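Local atomic coordinates of hypothetical protein SA2161 (Staphylococcus aureus, PDB entry 1Y7R), a protein that is of unknown function but, as a member of the GNAT family, probably transfers an acetyl group from acetyl-coenzyme A to an unidentified acceptor. Residues K3-I8 against T41-D46; F64-I69 against V102-D107; K47-G52 against L72-G77. The protein carries 4 engineered substitutions. All blocks are in the same frame, centred on the assembly; numbering follows the deposited sequence.

Interaction 1. Residues K3-I8 against T41-D46; sequences KVTYDI and TVTLYD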
loop_
_atom_site.group_PDB
_atom_site.type_symbol
_atom_site.label_atom_id
_atom_site.label_comp_id
_atom_site.label_asym_id
_atom_site.label_seq_id
_atom_site.Cartn_x
_atom_site.Cartn_y
_atom_site.Cartn_z
ATOM N N LYS A 3 8.270 25.457 6.181
ATOM C CA LYS A 3 8.637 25.375 4.775
ATOM C C LYS A 3 8.157 24.012 4.277
ATOM O O LYS A 3 8.408 23.018 4.940
ATOM C CB LYS A 3 10.162 25.330 4.655
ATOM C CG LYS A 3 10.968 26.573 5.028
ATOM C CD LYS A 3 12.422 26.309 4.605
ATOM C CE LYS A 3 13.282 25.752 5.718
ATOM N NZ LYS A 3 14.219 26.778 6.305
ATOM N N VAL A 4 7.507 23.956 3.119
ATOM C CA VAL A 4 7.016 22.689 2.569
ATOM C C VAL A 4 7.882 22.315 1.389
ATOM O O VAL A 4 8.084 23.110 0.462
ATOM C CB VAL A 4 5.587 22.812 2.028
ATOM C CG1 VAL A 4 5.102 21.460 1.506
ATOM C CG2 VAL A 4 4.649 23.300 3.132
ATOM N N THR A 5 8.288 21.054 1.360
ATOM C CA THR A 5 9.205 20.580 0.371
ATOM C C THR A 5 8.717 19.210 -0.123
ATOM O O THR A 5 8.130 18.476 0.657
ATOM C CB THR A 5 10.555 20.498 1.101
ATOM O OG1 THR A 5 11.241 21.752 1.059
ATOM C CG2 THR A 5 11.350 19.419 0.670
ATOM N N TYR A 6 8.915 18.891 -1.404
ATOM C CA TYR A 6 8.700 17.493 -1.882
ATOM C C TYR A 6 10.022 16.728 -2.094
ATOM O O TYR A 6 10.067 15.754 -2.888
ATOM C CB TYR A 6 7.868 17.454 -3.182
ATOM C CG TYR A 6 6.491 18.107 -3.096
ATOM C CD1 TYR A 6 5.833 18.294 -1.868
ATOM C CD2 TYR A 6 5.858 18.563 -4.259
ATOM C CE1 TYR A 6 4.567 18.896 -1.805
ATOM C CE2 TYR A 6 4.577 19.167 -4.201
ATOM C CZ TYR A 6 3.948 19.313 -2.983
ATOM O OH TYR A 6 2.714 19.917 -2.954
ATOM N N ASP A 7 11.088 17.167 -1.404
ATOM C CA ASP A 7 12.444 16.582 -1.577
ATOM C C ASP A 7 12.526 15.231 -0.886
ATOM O O ASP A 7 11.789 14.981 0.049
ATOM C CB ASP A 7 13.554 17.419 -0.909
ATOM C CG ASP A 7 13.652 18.854 -1.385
ATOM O OD1 ASP A 7 14.417 19.591 -0.694
ATOM O OD2 ASP A 7 13.023 19.263 -2.383
ATOM N N ILE A 8 13.461 14.395 -1.332
ATOM C CA ILE A 8 13.822 13.154 -0.627
ATOM C C ILE A 8 14.426 13.534 0.744
ATOM O O ILE A 8 15.311 14.403 0.812
ATOM C CB ILE A 8 14.845 12.333 -1.478
ATOM C CG1 ILE A 8 15.020 10.902 -0.920
ATOM C CG2 ILE A 8 16.213 13.088 -1.596
ATOM C CD1 ILE A 8 15.696 9.943 -1.908
ATOM N N THR A 41 6.582 12.368 -1.813
ATOM C CA THR A 41 6.981 12.599 -0.420
ATOM C C THR A 41 6.823 14.067 -0.120
ATOM O O THR A 41 7.299 14.900 -0.895
ATOM C CB THR A 41 8.469 12.208 -0.164
ATOM O OG1 THR A 41 8.688 10.835 -0.537
ATOM C CG2 THR A 41 8.820 12.347 1.312
ATOM N N VAL A 42 6.172 14.393 0.992
ATOM C CA VAL A 42 6.101 15.795 1.461
ATOM C C VAL A 42 6.786 15.880 2.809
ATOM O O VAL A 42 6.629 15.000 3.652
ATOM C CB VAL A 42 4.593 16.283 1.751
ATOM C CG1 VAL A 42 3.755 15.322 2.599
ATOM C CG2 VAL A 42 4.553 17.749 2.310
ATOM N N THR A 43 7.566 16.936 2.996
ATOM C CA THR A 43 8.284 17.191 4.242
ATOM C C THR A 43 8.060 18.639 4.667
ATOM O O THR A 43 7.940 19.543 3.821
ATOM C CB THR A 43 9.806 16.896 4.133
ATOM O OG1 THR A 43 10.300 17.370 2.869
ATOM C CG2 THR A 43 10.070 15.346 4.259
ATOM N N LEU A 44 7.940 18.826 5.978
ATOM C CA LEU A 44 7.720 20.133 6.601
ATOM C C LEU A 44 8.892 20.442 7.502
ATOM O O LEU A 44 9.307 19.606 8.319
ATOM C CB LEU A 44 6.468 20.108 7.469
ATOM C CG LEU A 44 5.166 19.681 6.780
ATOM C CD1 LEU A 44 4.064 19.717 7.829
ATOM C CD2 LEU A 44 4.767 20.534 5.620
ATOM N N TYR A 45 9.392 21.661 7.386
ATOM C CA TYR A 45 10.542 22.082 8.179
ATOM C C TYR A 45 10.211 23.368 8.954
ATOM O O TYR A 45 9.596 24.298 8.395
ATOM C CB TYR A 45 11.754 22.352 7.294
ATOM C CG TYR A 45 12.360 21.153 6.628
ATOM C CD1 TYR A 45 13.362 20.421 7.267
ATOM C CD2 TYR A 45 11.988 20.774 5.343
ATOM C CE1 TYR A 45 13.949 19.323 6.669
ATOM C CE2 TYR A 45 12.584 19.667 4.723
ATOM C CZ TYR A 45 13.567 18.952 5.391
ATOM O OH TYR A 45 14.145 17.839 4.777
ATOM N N ASP A 46 10.618 23.397 10.222
ATOM C CA ASP A 46 10.505 24.576 11.061
ATOM C C ASP A 46 11.943 25.054 11.163
ATOM O O ASP A 46 12.762 24.391 11.828
ATOM C CB ASP A 46 9.960 24.228 12.464
ATOM C CG ASP A 46 9.842 25.451 13.364
ATOM O OD1 ASP A 46 10.236 26.544 12.925
ATOM O OD2 ASP A 46 9.362 25.346 14.533
HETATM O O HOH W 1 8.747 13.281 -3.355
HETATM O O HOH W 2 12.954 16.759 2.714
#
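Thr5 and Thr43 face each other at the tight part of this antiparallel pairing of edge strand 3-5 with strand 40-46. Their backbones form a hydrogen-bonded pair: Thr5 N gives its proton to Thr43 O at 2.9 Å, and Thr43 N returns one to Thr5 O at 2.9 Å, the latter bent only to 165° at the hydrogen. The hydroxyl of Thr43 sits between its own backbone N and carbonyl carbon (chi1 41°), which brings OG1 against the methyl CG2 of Thr5 at 3.2 Å. Beta-branched threonines suit the place because they favour extended backbone and offer both a methyl and a polar branch. Lys3 and Tyr45 make the other hydrogen-bonded pair, with Lys3 N 2.8 Å from Tyr45 O. On the same face the edge of the Tyr45 ring meets the backbone of Lys3 and CB of Thr5. Water 2 links Tyr45 OH to Thr43 OG1.

Val4 lies on the other face, where its CG2 runs side by side with the end of Leu44, 3.7 Å from CD2, while CG1 reaches CG2 of Val42 at 3.8 Å.

Past Thr5 the pairing frays. Tyr6 keeps its CA 3.1 Å from Thr41 O, but water 1 bridges Tyr6 O and Thr41 N, the latter weakly, in place of a direct bond; beyond it Asp7 stays exposed and Ile8 rests on Pro36. The ring of Tyr6 swings toward helix 80-95, whose His87 ND1 bonds its hydroxyl. That helix also covers Val4, Val42 and Leu44, and strand 49-58 flanks strand 40-46 on its other edge.

Interaction 2. Residues F64-I69 against V102-D107; sequences FQIVDI and VSLIAD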
loop_
_atom_site.group_PDB
_atom_site.type_symbol
_atom_site.label_atom_id
_atom_site.label_comp_id
_atom_site.label_asym_id
_atom_site.label_seq_id
_atom_site.Cartn_x
_atom_site.Cartn_y
_atom_site.Cartn_z
ATOM N N PHE A 64 -3.244 3.207 -4.537
ATOM C CA PHE A 64 -2.191 3.891 -3.758
ATOM C C PHE A 64 -2.338 3.553 -2.267
ATOM O O PHE A 64 -3.440 3.247 -1.789
ATOM C CB PHE A 64 -2.299 5.415 -3.928
ATOM C CG PHE A 64 -2.178 5.883 -5.357
ATOM C CD1 PHE A 64 -0.955 6.319 -5.838
ATOM C CD2 PHE A 64 -3.303 5.890 -6.200
ATOM C CE1 PHE A 64 -0.822 6.770 -7.185
ATOM C CE2 PHE A 64 -3.199 6.343 -7.526
ATOM C CZ PHE A 64 -1.943 6.755 -8.030
ATOM N N GLN A 65 -1.221 3.638 -1.541
ATOM C CA GLN A 65 -1.258 3.563 -0.088
ATOM C C GLN A 65 -0.493 4.757 0.454
ATOM O O GLN A 65 0.627 5.034 0.015
ATOM C CB GLN A 65 -0.604 2.280 0.436
ATOM C CG GLN A 65 -1.042 1.972 1.876
ATOM C CD GLN A 65 -0.276 0.840 2.522
ATOM O OE1 GLN A 65 0.821 0.475 2.110
ATOM N NE2 GLN A 65 -0.835 0.323 3.590
ATOM N N ILE A 66 -1.113 5.450 1.396
ATOM C CA ILE A 66 -0.483 6.543 2.122
ATOM C C ILE A 66 0.195 5.922 3.334
ATOM O O ILE A 66 -0.437 5.133 4.072
ATOM C CB ILE A 66 -1.530 7.583 2.558
ATOM C CG1 ILE A 66 -2.195 8.165 1.309
ATOM C CG2 ILE A 66 -0.905 8.675 3.430
ATOM C CD1 ILE A 66 -3.402 9.001 1.600
ATOM N N VAL A 67 1.471 6.266 3.517
ATOM C CA VAL A 67 2.311 5.637 4.542
ATOM C C VAL A 67 3.178 6.693 5.217
ATOM O O VAL A 67 3.337 7.775 4.668
ATOM C CB VAL A 67 3.220 4.502 3.957
ATOM C CG1 VAL A 67 2.380 3.351 3.367
ATOM C CG2 VAL A 67 4.276 5.041 2.912
ATOM N N ASP A 68 3.719 6.383 6.396
ATOM C CA ASP A 68 4.716 7.253 7.049
ATOM C C ASP A 68 4.203 8.651 7.326
ATOM O O ASP A 68 4.940 9.638 7.157
ATOM C CB ASP A 68 5.994 7.325 6.200
ATOM C CG ASP A 68 6.849 6.093 6.352
ATOM O OD1 ASP A 68 6.831 5.507 7.450
ATOM O OD2 ASP A 68 7.516 5.683 5.401
ATOM N N ILE A 69 2.942 8.771 7.769
ATOM C CA ILE A 69 2.447 10.084 8.214
ATOM C C ILE A 69 3.007 10.312 9.612
ATOM O O ILE A 69 2.501 9.751 10.600
ATOM C CB ILE A 69 0.903 10.146 8.208
ATOM C CG1 ILE A 69 0.396 9.793 6.802
ATOM C CG2 ILE A 69 0.393 11.555 8.642
ATOM C CD1 ILE A 69 0.793 10.745 5.744
ATOM N N VAL A 102 -7.554 4.288 -2.712
ATOM C CA VAL A 102 -6.420 4.701 -1.875
ATOM C C VAL A 102 -6.693 4.206 -0.469
ATOM O O VAL A 102 -7.822 4.320 0.030
ATOM C CB VAL A 102 -6.277 6.232 -1.834
ATOM C CG1 VAL A 102 -5.038 6.644 -0.996
ATOM C CG2 VAL A 102 -6.230 6.851 -3.264
ATOM N N SER A 103 -5.696 3.614 0.170
ATOM C CA SER A 103 -5.918 3.133 1.528
ATOM C C SER A 103 -4.796 3.530 2.462
ATOM O O SER A 103 -3.700 3.928 2.020
ATOM C CB SER A 103 -6.130 1.600 1.556
ATOM O OG SER A 103 -4.897 0.872 1.505
ATOM N N LEU A 104 -5.060 3.357 3.751
ATOM C CA LEU A 104 -4.029 3.537 4.763
ATOM C C LEU A 104 -4.363 2.713 5.993
ATOM O O LEU A 104 -5.466 2.166 6.085
ATOM C CB LEU A 104 -3.883 5.017 5.123
ATOM C CG LEU A 104 -5.146 5.771 5.532
ATOM C CD1 LEU A 104 -5.397 5.592 7.014
ATOM C CD2 LEU A 104 -4.965 7.233 5.200
ATOM N N ILE A 105 -3.394 2.619 6.913
ATOM C CA ILE A 105 -3.597 1.911 8.189
ATOM C C ILE A 105 -3.519 2.943 9.300
ATOM O O ILE A 105 -2.537 3.680 9.411
ATOM C CB ILE A 105 -2.530 0.807 8.399
ATOM C CG1 ILE A 105 -2.564 -0.244 7.273
ATOM C CG2 ILE A 105 -2.621 0.196 9.788
ATOM C CD1 ILE A 105 -3.886 -0.918 7.096
ATOM N N ALA A 106 -4.572 3.038 10.101
ATOM C CA ALA A 106 -4.632 4.068 11.126
ATOM C C ALA A 106 -4.927 3.487 12.491
ATOM O O ALA A 106 -5.842 2.697 12.613
ATOM C CB ALA A 106 -5.728 5.063 10.753
ATOM N N ASP A 107 -4.177 3.894 13.511
ATOM C CA ASP A 107 -4.634 3.631 14.888
ATOM C C ASP A 107 -5.664 4.669 15.341
ATOM O O ASP A 107 -6.095 5.533 14.553
ATOM C CB ASP A 107 -3.460 3.507 15.855
ATOM C CG ASP A 107 -2.795 4.824 16.156
ATOM O OD1 ASP A 107 -3.383 5.884 15.849
ATOM O OD2 ASP A 107 -1.670 4.781 16.711
HETATM O O HOH W 3 -4.059 0.540 -1.016
HETATM O O HOH W 4 -3.772 0.182 3.794
HETATM O O HOH W 5 -0.742 3.516 6.174
#
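Val102 and Ile66 bury most surface here, and they meet through their methyls: CG1 of Val102, placed anti to the backbone N (chi1 -178°), lies 3.9 Å from CD1 of Ile66. The long branch of Ile66 thus reaches back along the sheet to a residue outside its own pairing, and CD1 also comes near CD2 of Leu104. Branched aliphatic side chains suit a buried face, and Ile88 and Met89 of helix 80-95 pack on Ile66. Phe64, third in buried area, pairs directly with Val102 in parallel fashion. Phe64 CB lies 4.2 Å from Val102 CG1, and CG2 of Val102 comes obliquely to the ring, whose far end leads away to Leu39 and Val95.

Backbone bonds hold the near end together. Ser103 N donates to Phe64 O at 3.0 Å, tilted from the carbonyl plane, and Ile66 N donates to Ser103 O at 3.1 Å. Beyond this point the strands diverge, their short axes 31° apart. Strands 63-71 and 101-107, joined by helix 80-95, form the beta-alpha-beta unit of the GNAT fold, in which the splay between these two strands characteristically admits the acetyl-coenzyme A cofactor. At the mouth of the wedge water 5 replaces a direct bond, 2.7 Å from Ile66 O and 2.9 Å from Ile105 N.

On the opposite face of the sheet Ser103 is small and polar: its OG gives a proton to water 3 and accepts one from water 4, which in turn is bound to Gln65 NE2. Ser103 OG is also hydrogen-bonded to Gln65 NE2 of the second subunit, where strand 101-107 pairs antiparallel with a strand of that chain.

Interaction 3. Residues K47-G52 against L72-G77; sequences KDRLIG and LKSYQG. Engineered in segment 72-77: Leu72 (natural residue Ser). With PO4 (phosphate ion), chain D.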
loop_
_atom_site.group_PDB
_atom_site.type_symbol
_atom_site.label_atom_id
_atom_site.label_comp_id
_atom_site.label_asym_id
_atom_site.label_seq_id
_atom_site.Cartn_x
_atom_site.Cartn_y
_atom_site.Cartn_z
ATOM N N LYS A 47 12.233 26.173 10.478
ATOM C CA LYS A 47 13.601 26.670 10.282
ATOM C C LYS A 47 14.415 25.513 9.661
ATOM O O LYS A 47 14.068 25.066 8.571
ATOM C CB LYS A 47 14.173 27.266 11.584
ATOM C CG LYS A 47 13.386 28.531 11.974
ATOM C CD LYS A 47 13.918 29.162 13.260
ATOM C CE LYS A 47 12.753 29.457 14.221
ATOM N NZ LYS A 47 13.202 30.181 15.443
ATOM N N ASP A 48 15.424 24.993 10.346
ATOM C CA ASP A 48 16.208 23.897 9.765
ATOM C C ASP A 48 15.905 22.525 10.372
ATOM O O ASP A 48 16.687 21.587 10.200
ATOM C CB ASP A 48 17.711 24.201 9.820
ATOM C CG ASP A 48 18.097 25.382 8.964
ATOM O OD1 ASP A 48 17.245 25.888 8.187
ATOM O OD2 ASP A 48 19.269 25.811 9.096
ATOM N N ARG A 49 14.759 22.391 11.025
ATOM C CA ARG A 49 14.397 21.111 11.633
ATOM C C ARG A 49 13.231 20.466 10.904
ATOM O O ARG A 49 12.200 21.131 10.681
ATOM C CB ARG A 49 13.996 21.285 13.088
ATOM C CG ARG A 49 13.701 19.967 13.805
ATOM C CD ARG A 49 13.224 20.215 15.218
ATOM N NE ARG A 49 13.175 18.954 15.962
ATOM C CZ ARG A 49 12.598 18.804 17.143
ATOM N NH1 ARG A 49 11.977 19.826 17.731
ATOM N NH2 ARG A 49 12.609 17.608 17.709
ATOM N N LEU A 50 13.382 19.176 10.590
ATOM C CA LEU A 50 12.268 18.432 9.991
ATOM C C LEU A 50 11.241 18.169 11.094
ATOM O O LEU A 50 11.593 17.551 12.106
ATOM C CB LEU A 50 12.732 17.081 9.424
ATOM C CG LEU A 50 11.659 16.229 8.734
ATOM C CD1 LEU A 50 11.145 16.851 7.461
ATOM C CD2 LEU A 50 12.175 14.821 8.421
ATOM N N ILE A 51 9.985 18.581 10.876
ATOM C CA ILE A 51 8.956 18.333 11.874
ATOM C C ILE A 51 7.823 17.375 11.434
ATOM O O ILE A 51 7.035 16.913 12.263
ATOM C CB ILE A 51 8.441 19.648 12.469
ATOM C CG1 ILE A 51 7.575 20.435 11.473
ATOM C CG2 ILE A 51 9.639 20.485 12.977
ATOM C CD1 ILE A 51 6.162 19.927 11.362
ATOM N N GLY A 52 7.755 17.090 10.129
ATOM C CA GLY A 52 6.665 16.258 9.620
ATOM C C GLY A 52 6.911 15.758 8.221
ATOM O O GLY A 52 7.697 16.338 7.462
ATOM N N LEU A 72 6.343 15.204 14.527
ATOM C CA LEU A 72 6.936 15.228 15.876
ATOM C C LEU A 72 5.885 15.317 16.963
ATOM O O LEU A 72 4.934 16.115 16.872
ATOM C CB LEU A 72 7.888 16.401 16.036
ATOM C CG LEU A 72 9.136 16.345 15.176
ATOM C CD1 LEU A 72 9.891 17.659 15.373
ATOM C CD2 LEU A 72 9.991 15.152 15.615
ATOM N N LYS A 73 6.067 14.512 18.013
ATOM C CA LYS A 73 5.141 14.564 19.141
ATOM C C LYS A 73 4.959 16.019 19.618
ATOM O O LYS A 73 3.828 16.460 19.837
ATOM C CB LYS A 73 5.661 13.687 20.261
ATOM C CG LYS A 73 4.681 12.627 20.771
ATOM C CD LYS A 73 3.922 11.857 19.689
ATOM C CE LYS A 73 2.738 11.065 20.320
ATOM N NZ LYS A 73 1.681 10.608 19.331
ATOM N N SER A 74 6.049 16.776 19.691
ATOM C CA SER A 74 6.003 18.148 20.201
ATOM C C SER A 74 5.265 19.114 19.256
ATOM O O SER A 74 4.861 20.200 19.687
ATOM C CB SER A 74 7.408 18.678 20.518
ATOM O OG SER A 74 8.212 18.668 19.350
ATOM N N TYR A 75 5.080 18.713 17.991
ATOM C CA TYR A 75 4.335 19.500 16.997
ATOM C C TYR A 75 2.935 18.958 16.685
ATOM O O TYR A 75 2.224 19.519 15.819
ATOM C CB TYR A 75 5.138 19.550 15.696
ATOM C CG TYR A 75 6.296 20.531 15.737
ATOM C CD1 TYR A 75 7.480 20.222 16.408
ATOM C CD2 TYR A 75 6.199 21.770 15.096
ATOM C CE1 TYR A 75 8.531 21.115 16.453
ATOM C CE2 TYR A 75 7.247 22.678 15.127
ATOM C CZ TYR A 75 8.416 22.348 15.818
ATOM O OH TYR A 75 9.477 23.241 15.843
ATOM N N GLN A 76 2.519 17.885 17.371
ATOM C CA GLN A 76 1.233 17.268 17.065
ATOM C C GLN A 76 0.093 18.114 17.648
ATOM O O GLN A 76 0.313 18.961 18.528
ATOM C CB GLN A 76 1.170 15.823 17.590
ATOM C CG GLN A 76 1.924 14.821 16.691
ATOM C CD GLN A 76 1.911 13.389 17.232
ATOM O OE1 GLN A 76 2.686 12.515 16.781
ATOM N NE2 GLN A 76 1.041 13.133 18.167
ATOM N N GLY A 77 -1.114 17.906 17.129
ATOM C CA GLY A 77 -2.311 18.542 17.701
ATOM C C GLY A 77 -2.515 19.978 17.266
ATOM O O GLY A 77 -3.248 20.740 17.916
HETATM P P PO4 D . -1.481 15.622 13.886
HETATM O O1 PO4 D . -2.837 15.080 13.490
HETATM O O2 PO4 D . -1.403 17.094 13.582
HETATM O O3 PO4 D . -0.442 14.920 13.027
HETATM O O4 PO4 D . -1.234 15.451 15.365
HETATM O O HOH W 6 11.757 22.627 17.317
#
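Leu72, an engineered residue where the natural sequence has serine, sets its methyl CD1 over the centre of one face of the Arg49 guanidinium, 3.4 Å from CZ. The two side chains approach from opposite directions; Arg49 gets there on a chain extended from CG to NE, its CG turned anti to the backbone N (chi1 -176°). The same methyl also rests on Ile51 CG2. That CG2 in turn sits over the face of the Tyr75 ring in a CH-pi contact, 3.7 Å from the ring centroid and 17° off its normal. A beta-branched residue suits this spot, letting one methyl face the ring while the other branch comes near its CD2. The guanidinium meets the ring at its edge, the two planes nearly perpendicular at 81°, and water 6 lies at the edge of each, in the plane of each group, accepting from Arg49 NH1 at 2.8 Å and donating to Tyr75 OH.

One backbone bond ties the segments, Leu72 N to Ile51 O at 2.9 Å. Ile51 and Gly52 both face Leu44, a classic beta bulge in strand 49-58. The 3-10 turn at 73-75, closed by Tyr75 N to Leu72 O, swings the tyrosine back over Ile51 and leads into a variant of the GNAT Q/R-x-x-G-x-G/A loop starting at Gln76, with alanine in place of the first glycine. Here Gly77 N donates to O4 of a phosphate ion at 3.0 Å, and Gly81 N binds the same ion, consistent with a site for the cofactor's pyrophosphate.

In the next shell, Leu17 and Asn20 of helix 11-20 back Leu72, while Tyr80 touches both Ile51 and Tyr75. The carboxylate of Asp46 is hydrogen-bonded to Tyr75 OH, fixing the far end of the ring and perhaps polarising its hydroxyl.

All three contacts draw on one mixed sheet, in the order 3-5, 40-46, 49-58, 63-71, 101-107. Interaction 1 pairs its first two strands and closes before the others open; interactions 2 and 3 cross, their segments alternating along the chain as 47-52, 64-69, 72-77, 102-107. Interactions 1 and 3 have centres about 11 Å apart and touch, as neighbouring strands 40-46 and 49-58 share backbone bonds and Asp46 reaches Tyr75. Interaction 2 lies about 18 and 20 Å from them, centre to centre. The splayed strands of interaction 2 and the phosphate-binding loop of interaction 3 belong to one beta-alpha-beta unit, probably the cofactor site; strand 101-107 also carries the sheet on into the second subunit.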